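Local coordinates for L-lysine 6-oxidase (Marinomonas mediterranea, PDB 3WEU), which oxidises the epsilon-amino group of L-lysine with a cysteine tryptophylquinone cofactor, releasing ammonium and the hydrogen peroxide that makes it antibacterial, at residues A[7-12]-A[437-442]; A[61-66]-A[240-245]; A[528-533]-A[569-574]; A[536-541]-A[560-565]. All blocks are in the same frame, centred on the assembly; numbering follows the deposited sequence.

Interaction 1. Residues A[7-12]-A[437-442]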
loop_
_atom_site.group_PDB
_atom_site.type_symbol
_atom_site.label_atom_id
_atom_site.label_comp_id
_atom_site.label_asym_id
_atom_site.label_seq_id
_atom_site.Cartn_x
_atom_site.Cartn_y
_atom_site.Cartn_z
ATOM N N PRO A 7 -14.729 -27.144 35.062
ATOM C CA PRO A 7 -13.313 -27.507 34.791
ATOM C C PRO A 7 -12.308 -26.513 35.462
ATOM O O PRO A 7 -12.625 -25.370 35.737
ATOM C CB PRO A 7 -13.195 -27.306 33.267
ATOM C CG PRO A 7 -14.189 -26.235 32.956
ATOM C CD PRO A 7 -15.392 -26.593 33.861
ATOM N N SER A 8 -11.093 -26.968 35.698
ATOM C CA SER A 8 -10.018 -26.072 36.189
ATOM C C SER A 8 -9.645 -24.966 35.191
ATOM O O SER A 8 -9.271 -23.821 35.597
ATOM C CB SER A 8 -8.811 -26.936 36.580
ATOM O OG SER A 8 -8.219 -27.481 35.434
ATOM N N ILE A 9 -9.726 -25.252 33.893
ATOM C CA ILE A 9 -9.494 -24.274 32.895
ATOM C C ILE A 9 -10.654 -24.361 31.904
ATOM O O ILE A 9 -10.711 -25.266 31.115
ATOM C CB ILE A 9 -8.139 -24.448 32.170
ATOM C CG1 ILE A 9 -6.949 -24.349 33.146
ATOM C CG2 ILE A 9 -7.995 -23.355 31.131
ATOM C CD1 ILE A 9 -5.567 -24.749 32.571
ATOM N N GLY A 10 -11.572 -23.404 31.952
ATOM C CA GLY A 10 -12.711 -23.428 31.040
ATOM C C GLY A 10 -12.346 -22.926 29.653
ATOM O O GLY A 10 -11.378 -22.190 29.478
ATOM N N VAL A 11 -13.146 -23.322 28.668
ATOM C CA VAL A 11 -12.918 -22.921 27.323
ATOM C C VAL A 11 -14.186 -22.491 26.673
ATOM O O VAL A 11 -15.104 -23.270 26.608
ATOM C CB VAL A 11 -12.282 -24.089 26.522
ATOM C CG1 VAL A 11 -12.179 -23.734 25.028
ATOM C CG2 VAL A 11 -10.918 -24.431 27.129
ATOM N N ALA A 12 -14.228 -21.264 26.186
ATOM C CA ALA A 12 -15.340 -20.751 25.422
ATOM C C ALA A 12 -14.798 -20.382 24.052
ATOM O O ALA A 12 -13.562 -20.201 23.871
ATOM C CB ALA A 12 -15.917 -19.507 26.085
ATOM N N ALA A 437 -11.931 -32.356 29.514
ATOM C CA ALA A 437 -12.864 -32.123 28.435
ATOM C C ALA A 437 -12.811 -30.720 27.910
ATOM O O ALA A 437 -13.284 -30.512 26.822
ATOM C CB ALA A 437 -14.290 -32.411 28.848
ATOM N N SER A 438 -12.307 -29.767 28.683
ATOM C CA SER A 438 -12.228 -28.417 28.194
ATOM C C SER A 438 -10.967 -28.270 27.357
ATOM O O SER A 438 -11.019 -28.071 26.118
ATOM C CB SER A 438 -12.214 -27.430 29.369
ATOM O OG SER A 438 -11.243 -27.841 30.324
ATOM N N ILE A 439 -9.831 -28.371 28.034
ATOM C CA ILE A 439 -8.550 -28.108 27.391
ATOM C C ILE A 439 -8.067 -29.235 26.495
ATOM O O ILE A 439 -7.176 -29.028 25.694
ATOM C CB ILE A 439 -7.479 -27.694 28.387
ATOM C CG1 ILE A 439 -7.332 -28.697 29.491
ATOM C CG2 ILE A 439 -7.828 -26.334 28.968
ATOM C CD1 ILE A 439 -6.016 -28.475 30.241
ATOM N N GLY A 440 -8.671 -30.408 26.584
ATOM C CA GLY A 440 -8.360 -31.507 25.657
ATOM C C GLY A 440 -8.852 -31.179 24.265
ATOM O O GLY A 440 -8.359 -31.772 23.290
ATOM N N ASN A 441 -9.732 -30.175 24.174
ATOM C CA ASN A 441 -10.153 -29.643 22.863
ATOM C C ASN A 441 -9.352 -28.464 22.338
ATOM O O ASN A 441 -9.754 -27.849 21.364
ATOM C CB ASN A 441 -11.635 -29.357 22.943
ATOM C CG ASN A 441 -12.424 -30.642 23.098
ATOM O OD1 ASN A 441 -12.198 -31.574 22.344
ATOM N ND2 ASN A 441 -13.316 -30.699 24.054
ATOM N N CYS A 442 -8.244 -28.133 23.019
ATOM C CA CYS A 442 -7.313 -27.094 22.577
ATOM C C CYS A 442 -5.981 -27.700 22.151
ATOM O O CYS A 442 -5.599 -28.821 22.555
ATOM C CB CYS A 442 -7.001 -26.168 23.718
ATOM S SG CYS A 442 -8.446 -25.223 24.367
#
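Ser438 OG donates to the backbone carbonyl O of Ile9 over 2.7 Å, the one hydrogen bond that joins the two segments. The donor approaches a little off the carbonyl plane, tilted by 25°, with a wide C=O...OG angle of 155°. Chi1 of Ser438, 49°, holds the hydroxyl between the backbone N and carbonyl carbon, turned to the strand; Asp435 O, in the same helix, is only a weak further partner. A small side chain suits this spot, because Ser438 OG also lies just 3.6 Å from Pro7 CB.

Beyond this bond the contact is apolar. Ile9 and Ile439 meet methyl to methyl, CG2 of Ile9 lying 3.7 Å from CG2 of Ile439. Val11, further along the strand, sends CG2 to within 3.8 Å of Cys442 SG, and the same methyl rests against Ser438 CB. The type I turn from Ile439 to Cys442 brings that sulfur back to the strand, and Leu261 of helix 261-272 touches both ends of the turn. All the touching residues are buried, so the serine hydroxyl gives the buried Ile9 carbonyl a donor inside an otherwise apolar seam between the N-terminal strand and helix 433-439.

Interaction 2. Residues A[61-66]-A[240-245]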
loop_
_atom_site.group_PDB
_atom_site.type_symbol
_atom_site.label_atom_id
_atom_site.label_comp_id
_atom_site.label_asym_id
_atom_site.label_seq_id
_atom_site.Cartn_x
_atom_site.Cartn_y
_atom_site.Cartn_z
ATOM N N GLN A 61 -18.884 -22.085 28.348
ATOM C CA GLN A 61 -18.450 -23.088 29.320
ATOM C C GLN A 61 -19.301 -23.094 30.555
ATOM O O GLN A 61 -19.394 -22.070 31.234
ATOM C CB GLN A 61 -17.017 -22.847 29.728
ATOM C CG GLN A 61 -16.487 -23.775 30.776
ATOM C CD GLN A 61 -16.096 -25.106 30.173
ATOM O OE1 GLN A 61 -15.169 -25.186 29.382
ATOM N NE2 GLN A 61 -16.784 -26.139 30.554
ATOM N N VAL A 62 -19.832 -24.269 30.896
ATOM C CA VAL A 62 -20.466 -24.507 32.211
ATOM C C VAL A 62 -19.401 -24.837 33.211
ATOM O O VAL A 62 -18.509 -25.656 32.939
ATOM C CB VAL A 62 -21.472 -25.663 32.143
ATOM C CG1 VAL A 62 -22.065 -26.009 33.499
ATOM C CG2 VAL A 62 -22.564 -25.337 31.142
ATOM N N PHE A 63 -19.457 -24.199 34.374
ATOM C CA PHE A 63 -18.642 -24.578 35.495
ATOM C C PHE A 63 -19.544 -25.066 36.617
ATOM O O PHE A 63 -20.664 -24.536 36.806
ATOM C CB PHE A 63 -17.840 -23.403 36.058
ATOM C CG PHE A 63 -16.754 -22.860 35.173
ATOM C CD1 PHE A 63 -17.038 -21.956 34.221
ATOM C CD2 PHE A 63 -15.406 -23.164 35.428
ATOM C CE1 PHE A 63 -16.039 -21.410 33.430
ATOM C CE2 PHE A 63 -14.380 -22.593 34.659
ATOM C CZ PHE A 63 -14.688 -21.705 33.658
ATOM N N LYS A 64 -19.053 -26.047 37.347
ATOM C CA LYS A 64 -19.765 -26.723 38.462
ATOM C C LYS A 64 -18.837 -26.666 39.671
ATOM O O LYS A 64 -17.597 -26.597 39.526
ATOM C CB LYS A 64 -20.055 -28.118 38.117
ATOM C CG LYS A 64 -21.022 -28.224 36.939
ATOM C CD LYS A 64 -21.406 -29.684 36.672
ATOM C CE LYS A 64 -22.147 -29.791 35.348
ATOM N NZ LYS A 64 -22.533 -31.214 35.066
ATOM N N VAL A 65 -19.438 -26.601 40.853
ATOM C CA VAL A 65 -18.664 -26.553 42.097
ATOM C C VAL A 65 -19.093 -27.759 42.902
ATOM O O VAL A 65 -20.274 -28.182 42.874
ATOM C CB VAL A 65 -18.828 -25.202 42.829
ATOM C CG1 VAL A 65 -20.302 -24.921 43.053
ATOM C CG2 VAL A 65 -18.054 -25.162 44.149
ATOM N N PHE A 66 -18.112 -28.353 43.590
ATOM C CA PHE A 66 -18.314 -29.611 44.285
ATOM C C PHE A 66 -17.841 -29.522 45.712
ATOM O O PHE A 66 -16.835 -28.870 45.973
ATOM C CB PHE A 66 -17.497 -30.706 43.587
ATOM C CG PHE A 66 -17.956 -30.973 42.198
ATOM C CD1 PHE A 66 -17.553 -30.165 41.169
ATOM C CD2 PHE A 66 -18.869 -31.974 41.935
ATOM C CE1 PHE A 66 -17.992 -30.412 39.868
ATOM C CE2 PHE A 66 -19.320 -32.204 40.630
ATOM C CZ PHE A 66 -18.905 -31.372 39.622
ATOM N N SER A 240 -13.554 -21.139 46.096
ATOM C CA SER A 240 -12.624 -21.969 45.317
ATOM C C SER A 240 -12.498 -21.307 43.943
ATOM O O SER A 240 -13.290 -20.402 43.599
ATOM C CB SER A 240 -13.140 -23.399 45.306
ATOM O OG SER A 240 -12.438 -24.198 44.384
ATOM N N THR A 241 -11.460 -21.658 43.183
ATOM C CA THR A 241 -11.094 -20.861 42.003
ATOM C C THR A 241 -10.744 -21.782 40.804
ATOM O O THR A 241 -10.446 -22.999 40.999
ATOM C CB THR A 241 -9.884 -19.970 42.246
ATOM O OG1 THR A 241 -8.849 -20.805 42.737
ATOM C CG2 THR A 241 -10.194 -18.838 43.241
ATOM N N ALA A 242 -10.751 -21.167 39.619
ATOM C CA ALA A 242 -10.400 -21.795 38.367
ATOM C C ALA A 242 -9.988 -20.695 37.445
ATOM O O ALA A 242 -9.808 -19.534 37.880
ATOM C CB ALA A 242 -11.623 -22.577 37.811
ATOM N N TRP A 243 -9.774 -21.043 36.179
ATOM C CA TRP A 243 -9.406 -20.120 35.149
ATOM C C TRP A 243 -10.334 -20.323 33.975
ATOM O O TRP A 243 -11.036 -21.358 33.865
ATOM C CB TRP A 243 -7.938 -20.309 34.744
ATOM C CG TRP A 243 -7.298 -19.075 34.271
ATOM C CD1 TRP A 243 -7.124 -18.697 32.998
ATOM C CD2 TRP A 243 -6.757 -18.011 35.076
ATOM N NE1 TRP A 243 -6.543 -17.465 32.927
ATOM C CE2 TRP A 243 -6.277 -17.034 34.201
ATOM C CE3 TRP A 243 -6.616 -17.809 36.436
ATOM C CZ2 TRP A 243 -5.641 -15.862 34.646
ATOM C CZ3 TRP A 243 -6.029 -16.619 36.889
ATOM C CH2 TRP A 243 -5.536 -15.687 36.005
ATOM N N MET A 244 -10.325 -19.348 33.090
ATOM C CA MET A 244 -11.163 -19.349 31.931
ATOM C C MET A 244 -10.395 -18.818 30.724
ATOM O O MET A 244 -9.762 -17.759 30.804
ATOM C CB MET A 244 -12.400 -18.465 32.206
ATOM C CG MET A 244 -13.305 -18.290 31.019
ATOM S SD MET A 244 -14.192 -19.804 30.753
ATOM C CE MET A 244 -14.698 -19.546 29.106
ATOM N N VAL A 245 -10.538 -19.485 29.578
ATOM C CA VAL A 245 -9.899 -19.029 28.364
ATOM C C VAL A 245 -10.897 -18.974 27.227
ATOM O O VAL A 245 -11.679 -19.889 27.034
ATOM C CB VAL A 245 -8.758 -19.996 28.002
ATOM C CG1 VAL A 245 -8.069 -19.546 26.725
ATOM C CG2 VAL A 245 -7.770 -20.036 29.164
#
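Phe63 and Met244 make the tight part of this contact. The sulfur sits at the rim of the aromatic ring, close to its plane: Met244 SD is 3.5 Å from Phe63 CZ and 4.7 Å from the centroid of the Phe63 ring, 85° off the ring normal, a Met-aromatic contact made at the edge. Met244 reaches this place because its chain leaves anti to the backbone N (chi1 175°) and then bends at chi2. The same edge receives the carbonyl O of Trp243, which lies 3.7 Å from Phe63 CE2. Ala242 adds its methyl obliquely, and so small a residue leaves room for the ring between the strands. Beyond the sulfur, Met244 CE rests on Gln61 CB at 4.1 Å.

The polar end of Gln61 is fixed as well. Its NE2 donates to the carbonyl O of Val62 over 3.0 Å, while OE1 accepts from the backbone N of Val11.

The contact is looser away from this cluster, where Val62, Lys64 and Phe66 direct their side chains to the other surface of their strand, which is partly exposed. Trp243 also turns from Phe63, but into a second buried setting, giving NE1 to Asp223 and meeting the ring of His471 edge to face.

The strand axes stay 9.4 Å apart and run roughly antiparallel (153°) because strand 4-13 lies between them, paired with both. Val195 and Val226 of further strands also touch Phe63, so the arrangement is consistent with a curled, barrel-like sheet, with Phe63 and Met244 packed between its strands.

Interaction 3. Residues A[528-533]-A[569-574]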
loop_
_atom_site.group_PDB
_atom_site.type_symbol
_atom_site.label_atom_id
_atom_site.label_comp_id
_atom_site.label_asym_id
_atom_site.label_seq_id
_atom_site.Cartn_x
_atom_site.Cartn_y
_atom_site.Cartn_z
ATOM N N VAL A 528 19.181 -23.642 10.232
ATOM C CA VAL A 528 18.585 -22.774 9.234
ATOM C C VAL A 528 17.117 -23.121 8.969
ATOM O O VAL A 528 16.796 -24.273 8.625
ATOM C CB VAL A 528 19.308 -22.922 7.930
ATOM C CG1 VAL A 528 18.630 -22.029 6.887
ATOM C CG2 VAL A 528 20.796 -22.471 8.106
ATOM N N ASN A 529 16.245 -22.146 9.173
ATOM C CA ASN A 529 14.871 -22.251 8.613
ATOM C C ASN A 529 14.725 -21.458 7.306
ATOM O O ASN A 529 14.115 -21.937 6.381
ATOM C CB ASN A 529 13.818 -21.848 9.637
ATOM C CG ASN A 529 13.458 -22.982 10.567
ATOM O OD1 ASN A 529 13.242 -24.077 10.117
ATOM N ND2 ASN A 529 13.373 -22.724 11.855
ATOM N N LYS A 530 15.267 -20.246 7.262
ATOM C CA LYS A 530 15.126 -19.345 6.103
ATOM C C LYS A 530 16.516 -18.774 5.766
ATOM O O LYS A 530 17.381 -18.653 6.637
ATOM C CB LYS A 530 14.081 -18.219 6.368
ATOM C CG LYS A 530 12.736 -18.845 6.542
ATOM C CD LYS A 530 11.557 -18.096 6.152
ATOM C CE LYS A 530 10.355 -18.768 6.748
ATOM N NZ LYS A 530 9.446 -17.643 6.762
ATOM N N ALA A 531 16.690 -18.434 4.511
ATOM C CA ALA A 531 17.942 -17.840 4.041
ATOM C C ALA A 531 17.567 -16.819 3.016
ATOM O O ALA A 531 16.382 -16.808 2.527
ATOM C CB ALA A 531 18.730 -18.909 3.385
ATOM N N SER A 532 18.540 -15.993 2.604
ATOM C CA SER A 532 18.242 -15.115 1.450
ATOM C C SER A 532 18.483 -15.931 0.217
ATOM O O SER A 532 19.281 -16.871 0.202
ATOM C CB SER A 532 19.115 -13.868 1.481
ATOM O OG SER A 532 20.436 -14.298 1.312
ATOM N N GLN A 533 17.772 -15.613 -0.852
ATOM C CA GLN A 533 17.933 -16.313 -2.053
ATOM C C GLN A 533 18.067 -15.308 -3.192
ATOM O O GLN A 533 17.254 -14.358 -3.288
ATOM C CB GLN A 533 16.769 -17.219 -2.273
ATOM C CG GLN A 533 16.802 -18.028 -3.555
ATOM C CD GLN A 533 15.610 -18.944 -3.674
ATOM O OE1 GLN A 533 15.560 -20.093 -3.152
ATOM N NE2 GLN A 533 14.618 -18.441 -4.385
ATOM N N LYS A 569 14.255 -13.669 2.871
ATOM C CA LYS A 569 13.973 -14.717 3.855
ATOM C C LYS A 569 13.029 -15.697 3.217
ATOM O O LYS A 569 11.821 -15.461 3.269
ATOM C CB LYS A 569 13.282 -14.137 5.103
ATOM C CG LYS A 569 14.093 -13.066 5.814
ATOM C CD LYS A 569 13.833 -12.926 7.311
ATOM C CE LYS A 569 12.384 -13.160 7.752
ATOM N NZ LYS A 569 11.304 -12.308 7.165
ATOM N N VAL A 570 13.555 -16.766 2.632
ATOM C CA VAL A 570 12.756 -17.845 2.109
ATOM C C VAL A 570 13.251 -19.164 2.648
ATOM O O VAL A 570 14.379 -19.261 3.001
ATOM C CB VAL A 570 12.805 -17.896 0.578
ATOM C CG1 VAL A 570 12.209 -16.569 0.048
ATOM C CG2 VAL A 570 14.202 -18.167 0.054
ATOM N N PRO A 571 12.370 -20.146 2.728
ATOM C CA PRO A 571 12.805 -21.449 3.166
ATOM C C PRO A 571 13.977 -21.949 2.359
ATOM O O PRO A 571 13.963 -21.888 1.169
ATOM C CB PRO A 571 11.544 -22.327 2.922
ATOM C CG PRO A 571 10.375 -21.359 3.042
ATOM C CD PRO A 571 10.922 -20.104 2.405
ATOM N N LEU A 572 15.012 -22.404 3.014
ATOM C CA LEU A 572 16.168 -22.962 2.332
ATOM C C LEU A 572 15.827 -24.302 1.724
ATOM O O LEU A 572 15.421 -25.196 2.452
ATOM C CB LEU A 572 17.345 -23.141 3.280
ATOM C CG LEU A 572 18.634 -23.652 2.645
ATOM C CD1 LEU A 572 19.225 -22.551 1.698
ATOM C CD2 LEU A 572 19.591 -24.081 3.712
ATOM N N PRO A 573 15.998 -24.474 0.422
ATOM C CA PRO A 573 15.832 -25.824 -0.138
ATOM C C PRO A 573 16.969 -26.727 0.322
ATOM O O PRO A 573 18.047 -26.208 0.549
ATOM C CB PRO A 573 15.979 -25.612 -1.605
ATOM C CG PRO A 573 15.826 -24.155 -1.834
ATOM C CD PRO A 573 16.318 -23.485 -0.632
ATOM N N PRO A 574 16.767 -28.035 0.442
ATOM C CA PRO A 574 15.515 -28.706 0.141
ATOM C C PRO A 574 14.558 -28.632 1.323
ATOM O O PRO A 574 14.988 -28.586 2.504
ATOM C CB PRO A 574 15.951 -30.158 -0.142
ATOM C CG PRO A 574 17.101 -30.318 0.820
ATOM C CD PRO A 574 17.851 -28.991 0.701
HETATM O O HOH W 1 9.334 -17.010 3.722
#
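Ala531 and Val570 form the antiparallel hydrogen-bonded pair at the base of a long beta hairpin, where its two strands leave the body of the enzyme. Two backbone bonds close the pair: Ala531 N donates to Val570 O at 2.9 Å, and Val570 N donates to Ala531 O at 2.8 Å, the latter nearly straight at 174°. Lys530 and Pro571 come next as a non-hydrogen-bonded pair, a position a proline tolerates since no N-H is needed there. Their side chains diverge as the strands part.

Weaker CA-H...O contacts supplement these bonds. Pro571 CA points at Asn529 O from 3.5 Å, and Lys530 CA lies 3.2 Å from Val570 O.

Apolar contacts occupy the side of the sheet that carries Ala531 and Val570. Leu572 straddles two partners with its branches, CD2 lying 3.9 Å from Val528 CG1 and CD1 meeting the methyl of Ala531. Val570 CG2 sits against Gln533 CB at 3.6 Å, where the two side chains cross at about a right angle. The branch is there because chi1 of Val570, -62°, sets CG2 between its own N and carbonyl carbon.

Polar links tie the base to the body: Asn529 ND2 donates to Asn384 O and Ser387 O, and Ser388 OG bonds to the backbone of both Asn529 and Lys530. The extended Lys530 side chain runs across the other strand, passing the carbonyls of Val570 and Lys569, and its ammonium reaches a water that accepts from Lys530 NZ and donates to Lys569 O at 3.0 Å.

Interaction 4. Residues A[536-541]-A[560-565]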
loop_
_atom_site.group_PDB
_atom_site.type_symbol
_atom_site.label_atom_id
_atom_site.label_comp_id
_atom_site.label_asym_id
_atom_site.label_seq_id
_atom_site.Cartn_x
_atom_site.Cartn_y
_atom_site.Cartn_z
ATOM N N THR A 536 19.368 -15.271 -10.370
ATOM C CA THR A 536 19.858 -14.457 -11.516
ATOM C C THR A 536 19.584 -15.216 -12.784
ATOM O O THR A 536 20.007 -16.357 -12.935
ATOM C CB THR A 536 21.345 -14.174 -11.376
ATOM O OG1 THR A 536 21.549 -13.584 -10.082
ATOM C CG2 THR A 536 21.834 -13.181 -12.445
ATOM N N VAL A 537 18.849 -14.598 -13.720
ATOM C CA VAL A 537 18.527 -15.227 -14.968
ATOM C C VAL A 537 19.173 -14.396 -16.064
ATOM O O VAL A 537 18.842 -13.234 -16.220
ATOM C CB VAL A 537 17.021 -15.306 -15.200
ATOM C CG1 VAL A 537 16.757 -16.001 -16.538
ATOM C CG2 VAL A 537 16.336 -16.124 -14.106
ATOM N N THR A 538 20.150 -14.974 -16.751
ATOM C CA THR A 538 20.869 -14.303 -17.811
ATOM C C THR A 538 20.444 -14.916 -19.135
ATOM O O THR A 538 20.589 -16.118 -19.320
ATOM C CB THR A 538 22.346 -14.479 -17.627
ATOM O OG1 THR A 538 22.696 -13.933 -16.363
ATOM C CG2 THR A 538 23.108 -13.725 -18.721
ATOM N N SER A 539 19.910 -14.079 -20.037
ATOM C CA SER A 539 19.277 -14.552 -21.272
ATOM C C SER A 539 19.898 -13.880 -22.488
ATOM O O SER A 539 19.993 -12.664 -22.524
ATOM C CB SER A 539 17.810 -14.231 -21.268
ATOM O OG SER A 539 17.125 -14.868 -20.217
ATOM N N ARG A 540 20.288 -14.676 -23.470
ATOM C CA ARG A 540 20.740 -14.167 -24.759
ATOM C C ARG A 540 19.636 -14.464 -25.765
ATOM O O ARG A 540 19.217 -15.642 -25.934
ATOM C CB ARG A 540 22.016 -14.866 -25.206
ATOM C CG ARG A 540 22.711 -14.173 -26.379
ATOM C CD ARG A 540 23.931 -14.911 -26.895
ATOM N NE ARG A 540 23.550 -15.828 -27.971
ATOM C CZ ARG A 540 23.135 -17.095 -27.820
ATOM N NH1 ARG A 540 23.043 -17.669 -26.618
ATOM N NH2 ARG A 540 22.806 -17.810 -28.904
ATOM N N THR A 541 19.180 -13.407 -26.434
ATOM C CA THR A 541 18.191 -13.533 -27.478
ATOM C C THR A 541 18.924 -13.401 -28.811
ATOM O O THR A 541 19.691 -12.463 -29.033
ATOM C CB THR A 541 17.151 -12.455 -27.376
ATOM O OG1 THR A 541 16.510 -12.554 -26.116
ATOM C CG2 THR A 541 16.129 -12.624 -28.487
ATOM N N VAL A 560 21.816 -9.423 -24.877
ATOM C CA VAL A 560 21.797 -10.142 -23.613
ATOM C C VAL A 560 21.116 -9.231 -22.617
ATOM O O VAL A 560 21.262 -8.019 -22.654
ATOM C CB VAL A 560 23.228 -10.478 -23.126
ATOM C CG1 VAL A 560 23.173 -11.257 -21.788
ATOM C CG2 VAL A 560 23.986 -11.281 -24.175
ATOM N N SER A 561 20.334 -9.829 -21.742
ATOM C CA SER A 561 19.502 -9.169 -20.780
ATOM C C SER A 561 19.673 -10.064 -19.500
ATOM O O SER A 561 19.985 -11.263 -19.638
ATOM C CB SER A 561 18.057 -9.324 -21.266
ATOM O OG SER A 561 17.246 -8.338 -20.708
ATOM N N ALA A 562 19.455 -9.504 -18.315
ATOM C CA ALA A 562 19.490 -10.275 -17.062
ATOM C C ALA A 562 18.494 -9.715 -16.086
ATOM O O ALA A 562 18.119 -8.500 -16.138
ATOM C CB ALA A 562 20.869 -10.312 -16.446
ATOM N N THR A 563 17.970 -10.626 -15.259
ATOM C CA THR A 563 17.133 -10.221 -14.160
ATOM C C THR A 563 17.777 -10.807 -12.889
ATOM O O THR A 563 18.435 -11.870 -12.955
ATOM C CB THR A 563 15.682 -10.669 -14.302
ATOM O OG1 THR A 563 15.640 -12.072 -14.203
ATOM C CG2 THR A 563 15.042 -10.229 -15.662
ATOM N N LYS A 564 17.637 -10.066 -11.807
ATOM C CA LYS A 564 18.166 -10.436 -10.495
ATOM C C LYS A 564 17.075 -10.276 -9.497
ATOM O O LYS A 564 16.617 -9.180 -9.212
ATOM C CB LYS A 564 19.386 -9.643 -10.113
ATOM C CG LYS A 564 20.184 -10.334 -8.981
ATOM C CD LYS A 564 21.424 -9.582 -8.491
ATOM C CE LYS A 564 21.057 -8.143 -8.177
ATOM N NZ LYS A 564 21.776 -7.523 -7.035
ATOM N N ASN A 565 16.567 -11.396 -9.008
ATOM C CA ASN A 565 15.564 -11.340 -7.942
ATOM C C ASN A 565 16.113 -11.793 -6.587
ATOM O O ASN A 565 16.560 -12.942 -6.451
ATOM C CB ASN A 565 14.384 -12.214 -8.311
ATOM C CG ASN A 565 13.075 -11.593 -7.885
ATOM O OD1 ASN A 565 12.600 -10.688 -8.566
ATOM N ND2 ASN A 565 12.500 -12.036 -6.753
#
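Val537 and Thr563 join through their flat peptide groups, Thr563 N lying in the plane of the Val537 carbonyl at 2.9 Å from its O, and Val537 N returning a bond to Thr563 O. Ser539 and Ser561 repeat the exchange two residues on. Ser539 N to Ser561 O is 2.8 Å, almost straight at 177° and nearly along the C=O axis. The ribbon these groups build has two faces. One carries Val537, Ser539, Ser561 and Thr563, the other Thr536, Thr538, Arg540, Val560, Ala562 and Lys564.

On the first face Val537 and Thr563 lie side by side and point the same way, Thr563 OG1 being 3.7 Å from Val537 CB. On the second, Val560 spreads its branches to two neighbours: CG1, anti to its own N (chi1 -179°), meets Thr538 CG2 at 3.9 Å, and CG2 meets Arg540 CG. Thr536 and Lys564 run alongside one another, OG1 of Thr536 lying 3.7 Å from Lys564 CG. Arg540 and Lys564 begin on this face, but their charged ends lead away from the contact. Ala562 adds only a methyl to this face, near Thr538 OG1; its CA lies 3.1 Å from Val537 O in a CA-H...O contact.

Valine and threonine suit such a strand pair because beta-branched residues favour extended backbone, while threonine and serine tolerate solvent. Strand 560-565 also meets the second subunit, with backbone bonds from Lys564 and packing of Thr563 on Asn682 of that neighbouring chain. The arrangement is that of a two-stranded antiparallel beta arm reaching out to a partner subunit.

Overall arrangement
Interactions 1 and 2 share one sheet: their centres are 10 Å apart, and they touch directly, Gly10 O lying 2.8 Å from Val245 N in a probable hydrogen bond and Pro7 CD packing 3.4 Å from Val62 O. Interactions 3 and 4 are the base and the outer part of a single hairpin, strands 530-543 and 557-571, with centres 23 Å apart. This arm lies across the molecule from interaction 2, whose centre is 46 Å from that of interaction 3 and 65 Å from that of interaction 4. In sequence the whole hairpin falls between Cys516 and Trp581, the two halves of the cysteine tryptophylquinone, while Gln584, near Trp581 in the chain, bonds to Asn441 of interaction 1.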